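Local coordinates for lambda phage protein with carbohydrate-binding module (Shewanella oneidensis, PDB 2A5Z) that is of unknown function but binds magnesium and has a jelly-roll fold with a carbohydrate-binding module, so it probably recognises carbohydrate, at residues C[120-125]-C[244-249]; C[184-189]-C[200-205]. One frame throughout, in Å; residues are numbered along the deposited sequence.

Contact 1. Residues C[120-125]-C[244-249]; sequences VTVYFK and ISIDLI. With MG (magnesium ion), chain F.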
ATOM      1  N   VAL C 120      -7.737  14.974  12.550  1.00 18.88           N
ATOM      2  CA  VAL C 120      -8.164  13.606  12.270  1.00 18.06           C
ATOM      3  C   VAL C 120      -9.689  13.562  12.196  1.00 17.95           C
ATOM      4  O   VAL C 120     -10.369  14.016  13.117  1.00 17.55           O
ATOM      5  CB  VAL C 120      -7.651  12.602  13.339  1.00 18.11           C
ATOM      6  CG1 VAL C 120      -8.128  11.163  13.021  1.00 18.35           C
ATOM      7  CG2 VAL C 120      -6.132  12.659  13.459  1.00 17.72           C
ATOM      8  N   THR C 121     -10.217  13.043  11.088  1.00 17.46           N
ATOM      9  CA  THR C 121     -11.655  12.916  10.908  1.00 17.12           C
ATOM     10  C   THR C 121     -12.036  11.444  10.756  1.00 17.16           C
ATOM     11  O   THR C 121     -11.402  10.722   9.993  1.00 16.94           O
ATOM     12  CB  THR C 121     -12.149  13.731   9.699  1.00 17.40           C
ATOM     13  OG1 THR C 121     -11.645  15.076   9.792  1.00 18.35           O
ATOM     14  CG2 THR C 121     -13.675  13.778   9.664  1.00 17.41           C
ATOM     15  N   VAL C 122     -13.064  11.017  11.496  1.00 16.33           N
ATOM     16  CA  VAL C 122     -13.501   9.617  11.525  1.00 16.67           C
ATOM     17  C   VAL C 122     -15.013   9.510  11.292  1.00 17.01           C
ATOM     18  O   VAL C 122     -15.805  10.162  11.982  1.00 17.16           O
ATOM     19  CB  VAL C 122     -13.172   8.919  12.884  1.00 16.49           C
ATOM     20  CG1 VAL C 122     -13.648   7.461  12.865  1.00 16.41           C
ATOM     21  CG2 VAL C 122     -11.686   8.960  13.184  1.00 15.64           C
ATOM     22  N   TYR C 123     -15.396   8.690  10.320  1.00 16.85           N
ATOM     23  CA  TYR C 123     -16.790   8.382  10.058  1.00 16.86           C
ATOM     24  C   TYR C 123     -17.050   7.003  10.637  1.00 17.30           C
ATOM     25  O   TYR C 123     -16.430   6.014  10.207  1.00 17.07           O
ATOM     26  CB  TYR C 123     -17.078   8.398   8.551  1.00 17.19           C
ATOM     27  CG  TYR C 123     -16.887   9.759   7.906  1.00 17.45           C
ATOM     28  CD1 TYR C 123     -17.984  10.494   7.441  1.00 18.03           C
ATOM     29  CD2 TYR C 123     -15.617  10.315   7.768  1.00 16.07           C
ATOM     30  CE1 TYR C 123     -17.807  11.749   6.834  1.00 17.16           C
ATOM     31  CE2 TYR C 123     -15.429  11.570   7.177  1.00 17.10           C
ATOM     32  CZ  TYR C 123     -16.530  12.281   6.722  1.00 18.19           C
ATOM     33  OH  TYR C 123     -16.344  13.524   6.141  1.00 18.60           O
ATOM     34  N   PHE C 124     -17.952   6.937  11.615  1.00 16.90           N
ATOM     35  CA  PHE C 124     -18.147   5.717  12.397  1.00 17.02           C
ATOM     36  C   PHE C 124     -19.602   5.470  12.748  1.00 17.60           C
ATOM     37  O   PHE C 124     -20.401   6.411  12.836  1.00 18.12           O
ATOM     38  CB  PHE C 124     -17.280   5.736  13.673  1.00 17.02           C
ATOM     39  CG  PHE C 124     -17.687   6.777  14.690  1.00 17.25           C
ATOM     40  CD1 PHE C 124     -18.568   6.454  15.728  1.00 16.76           C
ATOM     41  CD2 PHE C 124     -17.180   8.070  14.626  1.00 17.54           C
ATOM     42  CE1 PHE C 124     -18.935   7.399  16.670  1.00 17.84           C
ATOM     43  CE2 PHE C 124     -17.558   9.032  15.566  1.00 18.93           C
ATOM     44  CZ  PHE C 124     -18.431   8.688  16.594  1.00 18.20           C
ATOM     45  N   LYS C 125     -19.933   4.196  12.956  1.00 17.63           N
ATOM     46  CA  LYS C 125     -21.298   3.792  13.282  1.00 17.64           C
ATOM     47  C   LYS C 125     -21.333   3.112  14.639  1.00 17.58           C
ATOM     48  O   LYS C 125     -20.574   2.167  14.898  1.00 17.49           O
ATOM     49  CB  LYS C 125     -21.861   2.845  12.211  1.00 17.36           C
ATOM     50  CG  LYS C 125     -23.363   2.546  12.369  1.00 17.42           C
ATOM     51  CD  LYS C 125     -23.902   1.639  11.273  1.00 17.83           C
ATOM     52  CE  LYS C 125     -25.430   1.510  11.401  1.00 19.75           C
ATOM     53  NZ  LYS C 125     -26.029   0.567  10.424  1.00 18.66           N
ATOM     54  N   ILE C 244     -17.514  -0.342  17.806  1.00 16.49           N
ATOM     55  CA  ILE C 244     -17.874   0.691  16.843  1.00 17.08           C
ATOM     56  C   ILE C 244     -17.322   0.354  15.437  1.00 17.11           C
ATOM     57  O   ILE C 244     -16.160  -0.009  15.294  1.00 18.07           O
ATOM     58  CB  ILE C 244     -17.504   2.108  17.394  1.00 17.09           C
ATOM     59  CG1 ILE C 244     -18.518   2.492  18.499  1.00 17.12           C
ATOM     60  CG2 ILE C 244     -17.433   3.155  16.276  1.00 17.20           C
ATOM     61  CD1 ILE C 244     -18.296   3.847  19.183  1.00 17.49           C
ATOM     62  N   SER C 245     -18.181   0.434  14.422  1.00 17.12           N
ATOM     63  CA  SER C 245     -17.790   0.177  13.031  1.00 16.62           C
ATOM     64  C   SER C 245     -17.124   1.401  12.430  1.00 16.60           C
ATOM     65  O   SER C 245     -17.449   2.520  12.798  1.00 17.04           O
ATOM     66  CB  SER C 245     -19.010  -0.206  12.188  1.00 16.53           C
ATOM     67  OG  SER C 245     -19.686  -1.319  12.748  1.00 16.66           O
ATOM     68  N   ILE C 246     -16.193   1.195  11.502  1.00 16.44           N
ATOM     69  CA  ILE C 246     -15.514   2.327  10.845  1.00 16.13           C
ATOM     70  C   ILE C 246     -15.656   2.293   9.315  1.00 15.89           C
ATOM     71  O   ILE C 246     -15.434   1.257   8.670  1.00 14.63           O
ATOM     72  CB  ILE C 246     -14.035   2.511  11.316  1.00 16.16           C
ATOM     73  CG1 ILE C 246     -13.401   3.773  10.685  1.00 16.17           C
ATOM     74  CG2 ILE C 246     -13.211   1.222  11.094  1.00 16.63           C
ATOM     75  CD1 ILE C 246     -12.175   4.304  11.421  1.00 16.72           C
ATOM     76  N   ASP C 247     -16.058   3.444   8.777  1.00 15.35           N
ATOM     77  CA  ASP C 247     -16.225   3.672   7.348  1.00 15.34           C
ATOM     78  C   ASP C 247     -14.949   4.316   6.785  1.00 15.46           C
ATOM     79  O   ASP C 247     -14.418   3.886   5.775  1.00 14.78           O
ATOM     80  CB  ASP C 247     -17.434   4.606   7.137  1.00 15.31           C
ATOM     81  CG  ASP C 247     -17.622   5.054   5.686  1.00 16.51           C
ATOM     82  OD1 ASP C 247     -17.209   4.334   4.767  1.00 16.17           O
ATOM     83  OD2 ASP C 247     -18.216   6.134   5.457  1.00 17.10           O
ATOM     84  N   LEU C 248     -14.438   5.328   7.475  1.00 15.28           N
ATOM     85  CA  LEU C 248     -13.475   6.233   6.872  1.00 16.00           C
ATOM     86  C   LEU C 248     -12.695   6.981   7.943  1.00 16.22           C
ATOM     87  O   LEU C 248     -13.269   7.428   8.940  1.00 15.84           O
ATOM     88  CB  LEU C 248     -14.226   7.226   5.964  1.00 15.62           C
ATOM     89  CG  LEU C 248     -13.566   8.427   5.277  1.00 16.38           C
ATOM     90  CD1 LEU C 248     -12.399   7.994   4.417  1.00 16.56           C
ATOM     91  CD2 LEU C 248     -14.594   9.165   4.433  1.00 15.94           C
ATOM     92  N   ILE C 249     -11.388   7.106   7.727  1.00 16.29           N
ATOM     93  CA  ILE C 249     -10.536   7.939   8.567  1.00 16.84           C
ATOM     94  C   ILE C 249      -9.680   8.824   7.661  1.00 17.00           C
ATOM     95  O   ILE C 249      -9.293   8.400   6.576  1.00 17.23           O
ATOM     96  CB  ILE C 249      -9.673   7.081   9.560  1.00 16.72           C
ATOM     97  CG1 ILE C 249      -8.985   7.971  10.609  1.00 17.38           C
ATOM     98  CG2 ILE C 249      -8.690   6.153   8.815  1.00 17.03           C
ATOM     99  CD1 ILE C 249      -8.421   7.205  11.812  1.00 16.76           C
TER
HETATM  100 MG    MG F 701     -15.450   3.381   3.949  1.00 15.28          MG

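Contact 2. Residues C[184-189]-C[200-205]; sequences WYICKF and TLYSDS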
ATOM      1  N   TRP C 184     -24.877   6.617  12.324  1.00 16.39           N
ATOM      2  CA  TRP C 184     -23.639   7.145  11.758  1.00 16.40           C
ATOM      3  C   TRP C 184     -23.313   8.519  12.310  1.00 16.90           C
ATOM      4  O   TRP C 184     -24.181   9.395  12.352  1.00 16.80           O
ATOM      5  CB  TRP C 184     -23.748   7.203  10.232  1.00 16.80           C
ATOM      6  CG  TRP C 184     -23.613   5.865   9.615  1.00 16.51           C
ATOM      7  CD1 TRP C 184     -24.624   5.055   9.165  1.00 17.18           C
ATOM      8  CD2 TRP C 184     -22.391   5.151   9.389  1.00 16.09           C
ATOM      9  NE1 TRP C 184     -24.099   3.884   8.666  1.00 16.57           N
ATOM     10  CE2 TRP C 184     -22.733   3.915   8.795  1.00 16.38           C
ATOM     11  CE3 TRP C 184     -21.040   5.439   9.628  1.00 16.52           C
ATOM     12  CZ2 TRP C 184     -21.768   2.962   8.435  1.00 17.27           C
ATOM     13  CZ3 TRP C 184     -20.081   4.492   9.281  1.00 16.67           C
ATOM     14  CH2 TRP C 184     -20.452   3.267   8.685  1.00 17.30           C
ATOM     15  N   TYR C 185     -22.058   8.692  12.725  1.00 16.81           N
ATOM     16  CA  TYR C 185     -21.569   9.927  13.346  1.00 16.72           C
ATOM     17  C   TYR C 185     -20.261  10.324  12.671  1.00 17.05           C
ATOM     18  O   TYR C 185     -19.602   9.489  12.047  1.00 17.18           O
ATOM     19  CB  TYR C 185     -21.313   9.722  14.851  1.00 16.02           C
ATOM     20  CG  TYR C 185     -22.550   9.545  15.698  1.00 15.45           C
ATOM     21  CD1 TYR C 185     -23.339  10.642  16.049  1.00 15.21           C
ATOM     22  CD2 TYR C 185     -22.938   8.283  16.149  1.00 15.27           C
ATOM     23  CE1 TYR C 185     -24.493  10.487  16.820  1.00 15.58           C
ATOM     24  CE2 TYR C 185     -24.089   8.114  16.933  1.00 15.06           C
ATOM     25  CZ  TYR C 185     -24.858   9.222  17.261  1.00 14.98           C
ATOM     26  OH  TYR C 185     -25.984   9.075  18.032  1.00 15.53           O
ATOM     27  N   ILE C 186     -19.888  11.594  12.796  1.00 17.76           N
ATOM     28  CA  ILE C 186     -18.575  12.063  12.348  1.00 18.36           C
ATOM     29  C   ILE C 186     -17.887  12.724  13.544  1.00 18.97           C
ATOM     30  O   ILE C 186     -18.535  13.418  14.328  1.00 19.20           O
ATOM     31  CB  ILE C 186     -18.688  13.063  11.149  1.00 18.53           C
ATOM     32  CG1 ILE C 186     -19.634  12.521  10.068  1.00 18.53           C
ATOM     33  CG2 ILE C 186     -17.293  13.399  10.556  1.00 18.87           C
ATOM     34  CD1 ILE C 186     -20.084  13.551   9.038  1.00 18.28           C
ATOM     35  N   CYS C 187     -16.594  12.460  13.722  1.00 19.41           N
ATOM     36  CA  CYS C 187     -15.813  13.155  14.736  1.00 19.39           C
ATOM     37  C   CYS C 187     -14.546  13.745  14.128  1.00 19.46           C
ATOM     38  O   CYS C 187     -13.806  13.059  13.407  1.00 19.16           O
ATOM     39  CB  CYS C 187     -15.459  12.239  15.915  1.00 19.36           C
ATOM     40  SG  CYS C 187     -14.329  13.001  17.129  1.00 20.79           S
ATOM     41  N   LYS C 188     -14.319  15.022  14.416  1.00 19.19           N
ATOM     42  CA  LYS C 188     -13.061  15.672  14.102  1.00 19.74           C
ATOM     43  C   LYS C 188     -12.272  15.948  15.386  1.00 19.48           C
ATOM     44  O   LYS C 188     -12.796  16.510  16.353  1.00 19.50           O
ATOM     45  CB  LYS C 188     -13.299  16.955  13.303  1.00 19.82           C
ATOM     46  CG  LYS C 188     -12.026  17.691  12.891  1.00 21.82           C
ATOM     47  CD  LYS C 188     -12.255  18.552  11.655  1.00 24.80           C
ATOM     48  CE  LYS C 188     -13.320  19.610  11.866  1.00 25.72           C
ATOM     49  NZ  LYS C 188     -13.196  20.659  10.826  1.00 28.12           N
ATOM     50  N   PHE C 189     -11.019  15.508  15.387  1.00 19.00           N
ATOM     51  CA  PHE C 189     -10.087  15.775  16.465  1.00 18.66           C
ATOM     52  C   PHE C 189      -9.083  16.806  15.917  1.00 18.43           C
ATOM     53  O   PHE C 189      -8.556  16.644  14.821  1.00 18.23           O
ATOM     54  CB  PHE C 189      -9.416  14.461  16.906  1.00 18.44           C
ATOM     55  CG  PHE C 189      -8.288  14.639  17.899  1.00 18.77           C
ATOM     56  CD1 PHE C 189      -8.469  14.319  19.236  1.00 18.84           C
ATOM     57  CD2 PHE C 189      -7.037  15.114  17.485  1.00 20.13           C
ATOM     58  CE1 PHE C 189      -7.429  14.471  20.159  1.00 18.88           C
ATOM     59  CE2 PHE C 189      -5.994  15.283  18.394  1.00 19.65           C
ATOM     60  CZ  PHE C 189      -6.187  14.959  19.730  1.00 19.64           C
ATOM     61  N   THR C 200     -14.906  17.482  18.027  1.00 17.12           N
ATOM     62  CA  THR C 200     -16.264  17.836  17.640  1.00 17.23           C
ATOM     63  C   THR C 200     -16.958  16.617  17.075  1.00 17.01           C
ATOM     64  O   THR C 200     -16.423  15.947  16.183  1.00 16.99           O
ATOM     65  CB  THR C 200     -16.281  18.983  16.613  1.00 17.07           C
ATOM     66  OG1 THR C 200     -15.548  20.089  17.142  1.00 17.61           O
ATOM     67  CG2 THR C 200     -17.709  19.431  16.316  1.00 17.77           C
ATOM     68  N   LEU C 201     -18.137  16.326  17.615  1.00 16.78           N
ATOM     69  CA  LEU C 201     -18.998  15.264  17.111  1.00 16.74           C
ATOM     70  C   LEU C 201     -20.128  15.857  16.260  1.00 16.97           C
ATOM     71  O   LEU C 201     -20.753  16.851  16.641  1.00 16.96           O
ATOM     72  CB  LEU C 201     -19.568  14.455  18.277  1.00 16.76           C
ATOM     73  CG  LEU C 201     -20.522  13.299  18.006  1.00 17.20           C
ATOM     74  CD1 LEU C 201     -19.777  12.046  17.513  1.00 16.64           C
ATOM     75  CD2 LEU C 201     -21.325  13.013  19.273  1.00 17.89           C
ATOM     76  N   TYR C 202     -20.361  15.254  15.097  1.00 17.02           N
ATOM     77  CA  TYR C 202     -21.386  15.693  14.164  1.00 16.80           C
ATOM     78  C   TYR C 202     -22.345  14.548  13.862  1.00 17.23           C
ATOM     79  O   TYR C 202     -22.014  13.364  14.045  1.00 17.23           O
ATOM     80  CB  TYR C 202     -20.773  16.152  12.832  1.00 16.77           C
ATOM     81  CG  TYR C 202     -19.618  17.127  12.918  1.00 15.77           C
ATOM     82  CD1 TYR C 202     -19.822  18.497  12.722  1.00 17.05           C
ATOM     83  CD2 TYR C 202     -18.319  16.679  13.154  1.00 16.29           C
ATOM     84  CE1 TYR C 202     -18.758  19.405  12.769  1.00 16.58           C
ATOM     85  CE2 TYR C 202     -17.240  17.579  13.219  1.00 17.16           C
ATOM     86  CZ  TYR C 202     -17.472  18.939  13.023  1.00 16.56           C
ATOM     87  OH  TYR C 202     -16.424  19.825  13.090  1.00 15.74           O
ATOM     88  N   SER C 203     -23.526  14.906  13.370  1.00 17.60           N
ATOM     89  CA  SER C 203     -24.437  13.927  12.791  1.00 18.16           C
ATOM     90  C   SER C 203     -23.891  13.509  11.420  1.00 18.57           C
ATOM     91  O   SER C 203     -22.924  14.101  10.915  1.00 18.10           O
ATOM     92  CB  SER C 203     -25.822  14.548  12.628  1.00 18.00           C
ATOM     93  OG  SER C 203     -25.811  15.465  11.550  1.00 19.23           O
ATOM     94  N   ASP C 204     -24.523  12.510  10.807  1.00 19.02           N
ATOM     95  CA  ASP C 204     -24.098  12.025   9.489  1.00 19.51           C
ATOM     96  C   ASP C 204     -24.275  13.061   8.363  1.00 19.65           C
ATOM     97  O   ASP C 204     -23.722  12.893   7.276  1.00 19.98           O
ATOM     98  CB  ASP C 204     -24.818  10.716   9.133  1.00 19.71           C
ATOM     99  CG  ASP C 204     -24.033   9.867   8.142  1.00 20.15           C
ATOM    100  OD1 ASP C 204     -22.796  10.041   8.044  1.00 20.93           O
ATOM    101  OD2 ASP C 204     -24.651   9.001   7.480  1.00 20.31           O
ATOM    102  N   SER C 205     -25.033  14.125   8.623  1.00 19.82           N
ATOM    103  CA  SER C 205     -25.151  15.226   7.660  1.00 20.14           C
ATOM    104  C   SER C 205     -24.253  16.433   7.992  1.00 19.91           C
ATOM    105  O   SER C 205     -24.374  17.490   7.371  1.00 20.06           O
ATOM    106  CB  SER C 205     -26.613  15.648   7.488  1.00 20.17           C
ATOM    107  OG  SER C 205     -27.187  15.989   8.731  1.00 22.08           O
TER
HETATM  108  O   HOH W   1     -26.299  10.971  12.650  1.00 13.33           O
HETATM  109  O   HOH W   2     -20.558   9.078   9.328  1.00 18.61           O
HETATM  110  O   HOH W   3     -12.806  19.771  16.263  1.00 14.29           O

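Contact 1. Residues C[120-125]-C[244-249]
The ring of Y123 lies side by side with L248, whose CD2 methyl sits over one ring face, 4.0 Å from the centroid of the Y123 ring, in a CH-pi contact. The two residues belong to a classic beta bulge between neighbouring antiparallel strands of the jelly roll: D247 and L248 both stand opposite Y123, and the register moves by one residue there. The carbonyl of Y123 serves both, accepting a hydrogen bond from D247 N at 3.0 Å and a longer, weak one from L248 N. In return Y123 N gives L248 O a nearly straight bond of 2.8 Å, with an N-H...O angle of 171°. Beyond the bulge regular pairing resumes, and K125 and S245 exchange two backbone bonds.

The opposite face of the sheet is apolar. V122 CG2 runs alongside I249 CG1, while its other methyl, CG1, meets I246 CD1 at 3.8 Å, the two side chains crossing at about a right angle. F124 has its ring carbon CG placed between the backbone N and the carbonyl carbon (chi1 67°), which brings CD1 to within 3.5 Å of I244 CG2. F230 packs against V122, I244, I246 and I249 from the other sheet of the sandwich.

On the Y123 side the contact is polar at its margins. Y123 OH bonds to the A260 carbonyl of the second subunit, and K125 NZ forms a salt bridge with E84. The corner at D247 makes the bulge part of a magnesium site shared with D54, F88 and G89. While D247 OD2 hydrogen-bonds to H87 and forms a salt bridge with R259 of the second subunit, the magnesium ion is held by D247 O and D247 OD1, each 2.2 Å from the metal.

Contact 2. Residues C[184-189]-C[200-205]
Y202 lays its ring along the strand opposite, with the ring edge against I186 and K188: K188 CB lies near the ring plane, and K188 CE comes within 3.3 Å of Y202 OH. The two strands form a beta hairpin, and here they are tightly joined. I186 and Y202 form a hydrogen-bonded antiparallel pair whose bonds differ in form. Y202 N reaches I186 O at 2.7 Å, only slightly tilted from the carbonyl plane, whereas I186 N stands 41° out of the plane of the Y202 carbonyl, off its lone pairs. K188 and T200 exchange a second pair of bonds, both in the carbonyl plane. On the other face L201 CD1 touches Y185 CB at 3.9 Å, and C187 and L201 both pack on L153.

Toward S203 and D204 the pairing becomes loose and water enters. One water bridges W184 O to D204 N, which lie too poorly angled for a direct bond. Another donates both to Y185 O and to D204 OD1, at 2.8 Å from the latter. With CG anti to its backbone N (chi1 -155°), D204 lays its carboxylate alongside W184, CG 3.4 Å from W184 CB and the carboxylate plane 23° from that of the indole. D204 OD2 hydrogen-bonds to H87, whose ring stacks on W184. At the far end a third water links K188 O with T200 OG1.

K188 NZ hydrogen-bonds to O of V262, the C-terminal residue of the second subunit, and V262 also packs on I186 and Y202. The hairpin lies within the six-stranded sheet: strand 119-125 pairs with the edge of 184-189 turned away from 200-203, and strand 208-213 flanks 200-203 as the outermost strand of the sheet within this chain.

From the N terminus, the chain passes through 120-125, later reaches 184-189, turns back through 200-205 and finally arrives at 244-249. Contact 2 closes a short hairpin loop, and it is nested inside the much longer loop of 118 residues that contact 1 closes. Strands 119-125 and 184-191 are neighbours, so the two contacts lie in one antiparallel sheet, with V120 O to F189 N and F124 O to Y185 N as probable hydrogen bonds between them. W184 CZ3 also packs on D247 CB at 3.4 Å, bringing the hairpin up to the magnesium site. Both contacts border the second subunit.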